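RagA protein (Porphyromonas gingivalis, PDB 6SLN) probably serves as a TonB-dependent outer-membrane receptor that takes up its substrate through a plugged beta-barrel. Local coordinates at residues 927-938 with 952-963. Residues are numbered along the deposited sequence; the frame is centred on the assembly and turned at random.
Sequences LRLKNLKLTYVL and ARVYLMARNLLT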
# COMPACT_ATOMS: atom_id res chain seq x y z
N LEU A 927 39.01 -18.55 18.11
CA LEU A 927 39.61 -17.30 18.53
C LEU A 927 39.67 -16.39 17.32
O LEU A 927 40.11 -16.81 16.24
CB LEU A 927 41.00 -17.55 19.11
CG LEU A 927 42.03 -16.43 19.13
CD1 LEU A 927 41.71 -15.46 20.23
CD2 LEU A 927 43.44 -17.02 19.32
N ARG A 928 39.20 -15.16 17.47
CA ARG A 928 39.18 -14.22 16.36
C ARG A 928 39.94 -12.96 16.76
O ARG A 928 39.62 -12.33 17.78
CB ARG A 928 37.76 -13.88 15.95
CG ARG A 928 37.63 -13.51 14.48
CD ARG A 928 36.25 -13.88 13.99
NE ARG A 928 36.27 -15.01 13.08
CZ ARG A 928 35.20 -15.65 12.64
NH1 ARG A 928 33.99 -15.28 13.03
NH2 ARG A 928 35.34 -16.68 11.80
N LEU A 929 40.94 -12.61 15.97
CA LEU A 929 41.52 -11.27 16.05
C LEU A 929 40.48 -10.33 15.48
O LEU A 929 40.33 -10.21 14.27
CB LEU A 929 42.83 -11.21 15.27
CG LEU A 929 43.53 -9.85 15.24
CD1 LEU A 929 43.61 -9.26 16.64
CD2 LEU A 929 44.91 -9.97 14.61
N LYS A 930 39.70 -9.71 16.36
CA LYS A 930 38.57 -8.90 15.90
C LYS A 930 39.02 -7.57 15.33
O LYS A 930 38.50 -7.12 14.31
CB LYS A 930 37.58 -8.67 17.04
CG LYS A 930 36.73 -9.86 17.33
CD LYS A 930 35.27 -9.48 17.31
CE LYS A 930 34.67 -9.58 15.91
NZ LYS A 930 34.35 -10.99 15.56
N ASN A 931 40.02 -6.95 15.94
CA ASN A 931 40.42 -5.62 15.54
C ASN A 931 41.93 -5.52 15.67
O ASN A 931 42.50 -5.90 16.70
CB ASN A 931 39.72 -4.57 16.42
CG ASN A 931 40.12 -3.15 16.08
OD1 ASN A 931 39.54 -2.54 15.19
ND2 ASN A 931 41.10 -2.62 16.79
N LEU A 932 42.57 -5.04 14.62
CA LEU A 932 43.98 -4.66 14.65
C LEU A 932 44.08 -3.29 14.00
O LEU A 932 43.51 -3.07 12.92
CB LEU A 932 44.86 -5.70 13.94
CG LEU A 932 46.37 -5.56 14.09
CD1 LEU A 932 46.84 -5.83 15.52
CD2 LEU A 932 47.05 -6.51 13.12
N LYS A 933 44.75 -2.36 14.67
CA LYS A 933 44.79 -1.00 14.17
C LYS A 933 46.14 -0.37 14.46
O LYS A 933 46.56 -0.30 15.62
CB LYS A 933 43.66 -0.15 14.77
CG LYS A 933 43.67 1.31 14.32
CD LYS A 933 42.72 2.15 15.15
CE LYS A 933 41.37 2.29 14.47
NZ LYS A 933 40.64 3.55 14.87
N LEU A 934 46.82 0.05 13.40
CA LEU A 934 47.98 0.91 13.51
C LEU A 934 47.51 2.34 13.31
O LEU A 934 46.91 2.66 12.27
CB LEU A 934 49.03 0.52 12.47
CG LEU A 934 50.27 1.41 12.53
CD1 LEU A 934 51.08 1.04 13.76
CD2 LEU A 934 51.08 1.27 11.27
N THR A 935 47.76 3.19 14.29
CA THR A 935 47.36 4.59 14.23
C THR A 935 48.58 5.48 14.36
O THR A 935 49.57 5.12 15.00
CB THR A 935 46.34 4.90 15.33
OG1 THR A 935 45.27 3.95 15.25
CG2 THR A 935 45.77 6.31 15.16
N TYR A 936 48.52 6.65 13.71
CA TYR A 936 49.57 7.65 13.81
C TYR A 936 48.94 9.01 14.08
O TYR A 936 48.29 9.58 13.20
CB TYR A 936 50.42 7.70 12.54
CG TYR A 936 51.64 8.54 12.74
CD1 TYR A 936 52.16 8.74 14.02
CD2 TYR A 936 52.27 9.16 11.68
CE1 TYR A 936 53.27 9.51 14.23
CE2 TYR A 936 53.39 9.94 11.88
CZ TYR A 936 53.89 10.11 13.16
OH TYR A 936 55.00 10.87 13.39
N VAL A 937 49.13 9.51 15.30
CA VAL A 937 48.76 10.88 15.65
C VAL A 937 49.86 11.79 15.12
O VAL A 937 50.99 11.76 15.62
CB VAL A 937 48.58 11.05 17.16
CG1 VAL A 937 48.54 12.53 17.55
CG2 VAL A 937 47.30 10.36 17.63
N LEU A 938 49.54 12.59 14.10
CA LEU A 938 50.57 13.39 13.45
C LEU A 938 51.19 14.36 14.45
O LEU A 938 50.47 14.95 15.27
CB LEU A 938 50.00 14.16 12.27
CG LEU A 938 49.59 13.32 11.06
CD1 LEU A 938 49.81 14.09 9.78
CD2 LEU A 938 50.30 11.96 11.01
N ALA A 952 45.87 15.84 13.58
CA ALA A 952 45.41 14.89 12.58
C ALA A 952 45.90 13.49 12.93
O ALA A 952 46.93 13.32 13.58
CB ALA A 952 45.88 15.28 11.17
N ARG A 953 45.14 12.49 12.49
CA ARG A 953 45.52 11.09 12.66
C ARG A 953 45.25 10.32 11.38
O ARG A 953 44.25 10.58 10.70
CB ARG A 953 44.77 10.41 13.80
CG ARG A 953 44.83 11.11 15.12
CD ARG A 953 43.72 10.65 16.05
NE ARG A 953 43.69 11.50 17.24
CZ ARG A 953 43.86 11.07 18.48
NH1 ARG A 953 44.05 9.78 18.72
NH2 ARG A 953 43.83 11.93 19.49
N VAL A 954 46.12 9.37 11.07
CA VAL A 954 45.85 8.36 10.06
C VAL A 954 45.96 7.00 10.73
O VAL A 954 46.69 6.83 11.71
CB VAL A 954 46.81 8.45 8.86
CG1 VAL A 954 46.42 9.62 7.98
CG2 VAL A 954 48.27 8.59 9.34
N TYR A 955 45.19 6.04 10.22
CA TYR A 955 45.22 4.70 10.78
C TYR A 955 45.03 3.67 9.68
O TYR A 955 44.40 3.92 8.65
CB TYR A 955 44.15 4.49 11.85
CG TYR A 955 42.71 4.63 11.37
CD1 TYR A 955 42.05 3.58 10.73
CD2 TYR A 955 42.00 5.80 11.60
CE1 TYR A 955 40.72 3.72 10.31
CE2 TYR A 955 40.69 5.95 11.20
CZ TYR A 955 40.05 4.91 10.55
OH TYR A 955 38.74 5.07 10.16
N LEU A 956 45.58 2.49 9.95
CA LEU A 956 45.40 1.31 9.12
C LEU A 956 44.71 0.24 9.97
O LEU A 956 45.16 -0.05 11.08
CB LEU A 956 46.75 0.81 8.61
CG LEU A 956 46.87 0.47 7.13
CD1 LEU A 956 46.09 1.47 6.32
CD2 LEU A 956 48.35 0.45 6.76
N MET A 957 43.64 -0.34 9.45
CA MET A 957 42.79 -1.16 10.29
C MET A 957 42.38 -2.45 9.58
O MET A 957 42.14 -2.46 8.37
CB MET A 957 41.54 -0.39 10.73
CG MET A 957 40.88 -1.02 11.92
SD MET A 957 39.16 -0.62 11.92
CE MET A 957 38.72 -1.38 10.39
N ALA A 958 42.30 -3.53 10.35
CA ALA A 958 41.76 -4.80 9.89
C ALA A 958 40.71 -5.32 10.88
O ALA A 958 40.89 -5.19 12.10
CB ALA A 958 42.87 -5.84 9.71
N ARG A 959 39.63 -5.90 10.37
CA ARG A 959 38.63 -6.56 11.20
C ARG A 959 38.56 -8.03 10.81
O ARG A 959 38.50 -8.35 9.61
CB ARG A 959 37.22 -5.93 11.07
CG ARG A 959 36.18 -6.62 11.99
CD ARG A 959 34.73 -6.07 11.84
NE ARG A 959 33.96 -6.91 10.93
CZ ARG A 959 33.01 -7.75 11.31
NH1 ARG A 959 32.72 -7.84 12.59
NH2 ARG A 959 32.36 -8.50 10.42
N ASN A 960 38.55 -8.91 11.82
CA ASN A 960 38.57 -10.37 11.63
C ASN A 960 39.76 -10.81 10.78
O ASN A 960 39.65 -11.71 9.94
CB ASN A 960 37.26 -10.86 11.02
CG ASN A 960 36.10 -10.80 11.99
OD1 ASN A 960 36.29 -10.67 13.20
ND2 ASN A 960 34.88 -10.88 11.46
N LEU A 961 40.92 -10.17 11.00
CA LEU A 961 42.13 -10.50 10.26
C LEU A 961 42.49 -11.98 10.33
O LEU A 961 42.95 -12.56 9.33
CB LEU A 961 43.29 -9.66 10.80
CG LEU A 961 44.65 -9.75 10.12
CD1 LEU A 961 44.52 -9.49 8.63
CD2 LEU A 961 45.58 -8.74 10.77
N LEU A 962 42.29 -12.62 11.49
CA LEU A 962 42.60 -14.03 11.66
C LEU A 962 41.54 -14.72 12.49
O LEU A 962 41.08 -14.18 13.50
CB LEU A 962 43.96 -14.27 12.34
CG LEU A 962 45.23 -13.55 11.91
CD1 LEU A 962 46.20 -13.47 13.08
CD2 LEU A 962 45.89 -14.22 10.69
N THR A 963 41.20 -15.95 12.09
CA THR A 963 40.45 -16.87 12.91
C THR A 963 41.33 -18.08 13.22
O THR A 963 42.19 -18.45 12.43
CB THR A 963 39.15 -17.32 12.23
OG1 THR A 963 38.52 -16.18 11.62
CG2 THR A 963 38.18 -17.95 13.24
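Lys933 lays its amine over one face of the Tyr955 ring, with NZ 4.2 Å from the ring centroid and 9° off the normal, a cation-pi contact. Tyr955 CG sits between its own backbone N and carbonyl carbon (chi1 62°), which leaves a ring face turned to the lysine reaching across from the other strand. Met957 lies nearly perpendicular to the Asn931 side chain, SD 3.8 Å from Asn931 OD1. These residues share the face of two antiparallel barrel strands that turns to the plug of this TonB-dependent receptor, where Tyr955 touches Glu112 and Gln123 accepts a hydrogen bond from Lys930 NZ. Leu932, Leu934, Leu956 and Val954 occupy the opposite face, and backbone bonds such as Leu932 N to Ala958 O (3.0 Å) join the strands. Lys930 and Asn931 both face Asp862 of strand 857-873, a classic beta bulge on the other side of this strand. Toward 952-963, Lys930 NZ hydrogen-bonds Asn960 OD1 (3.1 Å) on a lone pair, in the plane of the side-chain amide. Farther along, Arg928 holds Thr963 OG1 side-on with two hydrogen bonds, from NE (2.9 Å) and NH2 (3.2 Å), in the guanidinium plane, while Asp971 and Glu973 form salt bridges with its terminal nitrogens.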